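Local coordinates for ESX-5 secretion-associated protein EspG5 (Mycobacterium marinum, PDB 6VJ5) that acts as a specific cytoplasmic chaperone for cognate PE/PPE proteins, prevents aggregation of PE/PPE dimers and is required for secretion of LipY and PE31/PPE18, at residues Glu69-Ala72 against Ala73-Val77; Asp15-Trp18 against Met19-Leu23. All coordinates share one frame; numbering follows the deposited sequence.

Contact 1 (Glu69-Ala72 against Ala73-Val77); sequences EQVA and ARMRV
Arg74 lies back over the preceding turn of helix 69-79, and its side chain crosses that of Val71. CG of Arg74 sits beside its own backbone N (chi1 -49°), 3.2 Å from Gln70 O, and the extended chain beyond it carries the guanidinium past Gln70, whose carbonyl O lies over one face of the group. At the edge of the same group, in its plane, CG2 of Val71 comes to 3.9 Å from NH1 of Arg74. One turn on from Val71, CG of Met75 rests 4.4 Å from CG1 of Val71, one valine methyl serving each neighbour. Beneath these side chains four i to i+4 backbone bonds join 69-72 to 73-77; the shortest joins Ala73 N to Glu69 O at 2.9 Å, and the straightest joins Met75 N to Val71 O (161° at the hydrogen). The small Ala72 suits the buried side where Leu24 packs. Glu69 is exposed while Arg76, partly exposed, lies by Leu24 and Arg123; Glu69 OE2 stays 5.0 Å from Arg76 NH1, so any attraction is probably weak. Asn68, just before the helix, offers OD1 to the N-H groups of Gln70 and Val71 through weak bonds. Arg74 NE forms a salt bridge with Asp141. Its side chain lies along its own helix and against Val128, while its buried charge is paired with the adjoining sheet, which probably favours the charged form of both partners.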
loop_
_atom_site.group_PDB
_atom_site.type_symbol
_atom_site.label_atom_id
_atom_site.label_comp_id
_atom_site.label_asym_id
_atom_site.label_seq_id
_atom_site.Cartn_x
_atom_site.Cartn_y
_atom_site.Cartn_z
ATOM N N GLU C 69 23.986 -9.052 -12.287
ATOM C CA GLU C 69 24.584 -8.855 -10.969
ATOM C C GLU C 69 25.264 -7.497 -10.842
ATOM O O GLU C 69 25.281 -6.921 -9.747
ATOM C CB GLU C 69 25.573 -9.981 -10.660
ATOM C CG GLU C 69 26.273 -9.846 -9.311
ATOM C CD GLU C 69 25.318 -9.550 -8.160
ATOM O OE1 GLU C 69 24.280 -10.236 -8.036
ATOM O OE2 GLU C 69 25.611 -8.622 -7.379
ATOM N N GLN C 70 25.837 -6.969 -11.924
ATOM C CA GLN C 70 26.385 -5.617 -11.861
ATOM C C GLN C 70 25.282 -4.612 -11.541
ATOM O O GLN C 70 25.435 -3.755 -10.663
ATOM C CB GLN C 70 27.087 -5.264 -13.175
ATOM C CG GLN C 70 28.375 -6.043 -13.452
ATOM C CD GLN C 70 28.122 -7.427 -14.037
ATOM O OE1 GLN C 70 26.978 -7.819 -14.266
ATOM N NE2 GLN C 70 29.195 -8.169 -14.289
ATOM N N VAL C 71 24.144 -4.731 -12.231
ATOM C CA VAL C 71 22.997 -3.867 -11.961
ATOM C C VAL C 71 22.499 -4.072 -10.535
ATOM O O VAL C 71 22.237 -3.110 -9.803
ATOM C CB VAL C 71 21.878 -4.138 -12.983
ATOM C CG1 VAL C 71 20.634 -3.329 -12.640
ATOM C CG2 VAL C 71 22.354 -3.842 -14.395
ATOM N N ALA C 72 22.342 -5.333 -10.126
ATOM C CA ALA C 72 21.848 -5.614 -8.782
ATOM C C ALA C 72 22.780 -5.053 -7.718
ATOM O O ALA C 72 22.329 -4.695 -6.623
ATOM C CB ALA C 72 21.666 -7.120 -8.594
ATOM N N ALA C 73 24.079 -4.974 -8.015
ATOM C CA ALA C 73 25.003 -4.344 -7.081
ATOM C C ALA C 73 24.710 -2.856 -6.942
ATOM O O ALA C 73 24.763 -2.308 -5.835
ATOM C CB ALA C 73 26.445 -4.571 -7.534
ATOM N N ARG C 74 24.389 -2.187 -8.053
ATOM C CA ARG C 74 24.076 -0.763 -7.992
ATOM C C ARG C 74 22.788 -0.514 -7.218
ATOM O O ARG C 74 22.707 0.438 -6.432
ATOM C CB ARG C 74 23.973 -0.190 -9.404
ATOM C CG ARG C 74 25.147 -0.558 -10.303
ATOM C CD ARG C 74 25.215 0.314 -11.547
ATOM N NE ARG C 74 26.437 0.059 -12.307
ATOM C CZ ARG C 74 26.545 -0.853 -13.267
ATOM N NH1 ARG C 74 25.502 -1.600 -13.600
ATOM N NH2 ARG C 74 27.698 -1.017 -13.901
ATOM N N MET C 75 21.772 -1.358 -7.422
ATOM C CA MET C 75 20.516 -1.192 -6.701
ATOM C C MET C 75 20.708 -1.341 -5.200
ATOM O O MET C 75 19.989 -0.713 -4.414
ATOM C CB MET C 75 19.495 -2.217 -7.190
ATOM C CG MET C 75 19.253 -2.177 -8.677
ATOM S SD MET C 75 18.495 -0.621 -9.161
ATOM C CE MET C 75 16.807 -0.892 -8.615
ATOM N N ARG C 76 21.660 -2.175 -4.783
ATOM C CA ARG C 76 21.899 -2.363 -3.357
ATOM C C ARG C 76 22.522 -1.124 -2.731
ATOM O O ARG C 76 22.349 -0.885 -1.531
ATOM C CB ARG C 76 22.793 -3.579 -3.139
ATOM C CG ARG C 76 22.168 -4.880 -3.615
ATOM C CD ARG C 76 21.498 -5.612 -2.471
ATOM N NE ARG C 76 20.544 -6.617 -2.935
ATOM C CZ ARG C 76 20.879 -7.741 -3.560
ATOM N NH1 ARG C 76 22.153 -8.010 -3.818
ATOM N NH2 ARG C 76 19.934 -8.593 -3.936
ATOM N N VAL C 77 23.253 -0.333 -3.516
ATOM C CA VAL C 77 23.760 0.935 -3.008
ATOM C C VAL C 77 22.600 1.889 -2.744
ATOM O O VAL C 77 22.478 2.460 -1.653
ATOM C CB VAL C 77 24.776 1.539 -3.994
ATOM C CG1 VAL C 77 25.512 2.708 -3.357
ATOM C CG2 VAL C 77 25.766 0.476 -4.463
#

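Contact 2 (Asp15-Trp18 against Met19-Leu23); sequences DGFW and MLQAL
The carbonyl O of Trp18 accepts the N-H of Ala22 at 3.0 Å, the shortest of the four i to i+4 bonds that join 15-18 to 19-23 within helix 14-23. The straightest of these is Leu20 N to Gly16 O, with an angle of 170° at the hydrogen. Met19 N bonds to Asp15 O, and that oxygen also lies at the edge of the Trp18 ring, in its plane.

Around this backbone the side chains pair off. The indole of Trp18, its CG anti to the backbone N (chi1 167°), turns across the chain of Met19 at about a right angle, and CE3 of Trp18 meets CG of Met19 at 3.7 Å. The slim, unbranched methionine can pass close by the ring there, and its side chain also touches Met53 and Met56 of helix 51-58. Elsewhere round the helix, Gln21 lies obliquely across Phe17, with ring and amide planes 63° apart; OE1 of Gln21 approaches the ring edge near its plane, 3.7 Å from CD1 of Phe17. There the slightly positive ring hydrogens can face the oxygen, a weak but favourable electrostatic match. OE1 of Gln21 also lies 3.3 Å from CA of Trp18.

Further out, Arg36 makes a cation-pi contact with Trp18 and a salt bridge with Asp15 OD1, the ring of Trp46 meets the indole with planes about 60° apart, and the indole N-H forms a weak bond to Pro37 O. Asn13 OD1 accepts the N-H of Gly16 near the start of the helix. Trp18 and Asp15 thus share one arginine, whose charge Asp15 probably balances; Arg36, Trp46 and the weak bond to Pro37 O together probably hold the indole.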
loop_
_atom_site.group_PDB
_atom_site.type_symbol
_atom_site.label_atom_id
_atom_site.label_comp_id
_atom_site.label_asym_id
_atom_site.label_seq_id
_atom_site.Cartn_x
_atom_site.Cartn_y
_atom_site.Cartn_z
ATOM N N ASP C 15 7.619 1.654 -13.654
ATOM C CA ASP C 15 7.160 0.293 -13.403
ATOM C C ASP C 15 8.336 -0.671 -13.332
ATOM O O ASP C 15 8.425 -1.495 -12.416
ATOM C CB ASP C 15 6.174 -0.135 -14.493
ATOM C CG ASP C 15 4.803 0.480 -14.313
ATOM O OD1 ASP C 15 4.416 0.739 -13.154
ATOM O OD2 ASP C 15 4.109 0.697 -15.329
ATOM N N GLY C 16 9.255 -0.579 -14.295
ATOM C CA GLY C 16 10.390 -1.487 -14.309
ATOM C C GLY C 16 11.294 -1.320 -13.103
ATOM O O GLY C 16 11.795 -2.302 -12.551
ATOM N N PHE C 17 11.514 -0.077 -12.674
ATOM C CA PHE C 17 12.354 0.132 -11.502
ATOM C C PHE C 17 11.737 -0.496 -10.260
ATOM O O PHE C 17 12.459 -0.962 -9.371
ATOM C CB PHE C 17 12.586 1.619 -11.262
ATOM C CG PHE C 17 13.673 1.897 -10.270
ATOM C CD1 PHE C 17 13.420 1.852 -8.909
ATOM C CD2 PHE C 17 14.954 2.184 -10.699
ATOM C CE1 PHE C 17 14.422 2.101 -7.996
ATOM C CE2 PHE C 17 15.963 2.434 -9.789
ATOM C CZ PHE C 17 15.695 2.391 -8.436
ATOM N N TRP C 18 10.407 -0.502 -10.174
ATOM C CA TRP C 18 9.743 -1.113 -9.030
ATOM C C TRP C 18 9.860 -2.632 -9.058
ATOM O O TRP C 18 9.975 -3.257 -8.001
ATOM C CB TRP C 18 8.281 -0.674 -9.000
ATOM C CG TRP C 18 7.407 -1.447 -8.077
ATOM C CD1 TRP C 18 7.245 -1.248 -6.737
ATOM C CD2 TRP C 18 6.553 -2.536 -8.428
ATOM N NE1 TRP C 18 6.342 -2.151 -6.230
ATOM C CE2 TRP C 18 5.904 -2.955 -7.250
ATOM C CE3 TRP C 18 6.277 -3.204 -9.624
ATOM C CZ2 TRP C 18 4.997 -4.008 -7.234
ATOM C CZ3 TRP C 18 5.377 -4.242 -9.608
ATOM C CH2 TRP C 18 4.743 -4.634 -8.421
ATOM N N MET C 19 9.848 -3.240 -10.244
ATOM C CA MET C 19 9.999 -4.688 -10.317
ATOM C C MET C 19 11.390 -5.118 -9.870
ATOM O O MET C 19 11.531 -6.092 -9.122
ATOM C CB MET C 19 9.703 -5.161 -11.735
ATOM C CG MET C 19 8.406 -4.576 -12.270
ATOM S SD MET C 19 7.576 -5.590 -13.499
ATOM C CE MET C 19 8.866 -5.719 -14.732
ATOM N N LEU C 20 12.429 -4.403 -10.305
ATOM C CA LEU C 20 13.772 -4.713 -9.826
ATOM C C LEU C 20 13.827 -4.653 -8.308
ATOM O O LEU C 20 14.425 -5.521 -7.662
ATOM C CB LEU C 20 14.782 -3.749 -10.438
ATOM C CG LEU C 20 14.730 -3.685 -11.965
ATOM C CD1 LEU C 20 15.617 -2.576 -12.490
ATOM C CD2 LEU C 20 15.133 -5.024 -12.564
ATOM N N GLN C 21 13.195 -3.638 -7.718
ATOM C CA GLN C 21 13.096 -3.584 -6.266
ATOM C C GLN C 21 12.445 -4.844 -5.717
ATOM O O GLN C 21 12.876 -5.379 -4.690
ATOM C CB GLN C 21 12.298 -2.358 -5.838
ATOM C CG GLN C 21 12.996 -1.047 -6.081
ATOM C CD GLN C 21 12.119 0.128 -5.732
ATOM O OE1 GLN C 21 11.110 0.377 -6.389
ATOM N NE2 GLN C 21 12.490 0.853 -4.683
ATOM N N ALA C 22 11.397 -5.328 -6.389
ATOM C CA ALA C 22 10.718 -6.537 -5.941
ATOM C C ALA C 22 11.616 -7.757 -6.103
ATOM O O ALA C 22 11.785 -8.545 -5.165
ATOM C CB ALA C 22 9.411 -6.719 -6.716
ATOM N N LEU C 23 12.215 -7.924 -7.287
ATOM C CA LEU C 23 13.090 -9.068 -7.519
ATOM C C LEU C 23 14.235 -9.130 -6.516
ATOM O O LEU C 23 14.765 -10.218 -6.263
ATOM C CB LEU C 23 13.666 -9.024 -8.936
ATOM C CG LEU C 23 12.658 -9.106 -10.077
ATOM C CD1 LEU C 23 13.347 -8.963 -11.430
ATOM C CD2 LEU C 23 11.882 -10.412 -10.028
#

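From the N terminus the chain leaves edge strand 10-13 of the large antiparallel sheet and enters helix 14-23, which holds contact 2. It then passes through helix 51-58 and the small hairpin 62-63/66-67 before helix 69-79, which holds contact 1 and leads into strand 83-91. Both contacts are local, each within one helix, so they follow in series, neither nesting nor crossing. Their centres are 12 Å apart, and the helices meet where Met75 CE packs 3.5 Å from Phe17 CZ, with Leu20 alongside. Contact 2 adjoins helix 51-58 through Met19, whereas helix 69-79 reaches strand 126-133 through Arg74 on Val128 and strand 115-123 through Arg76 on Arg123.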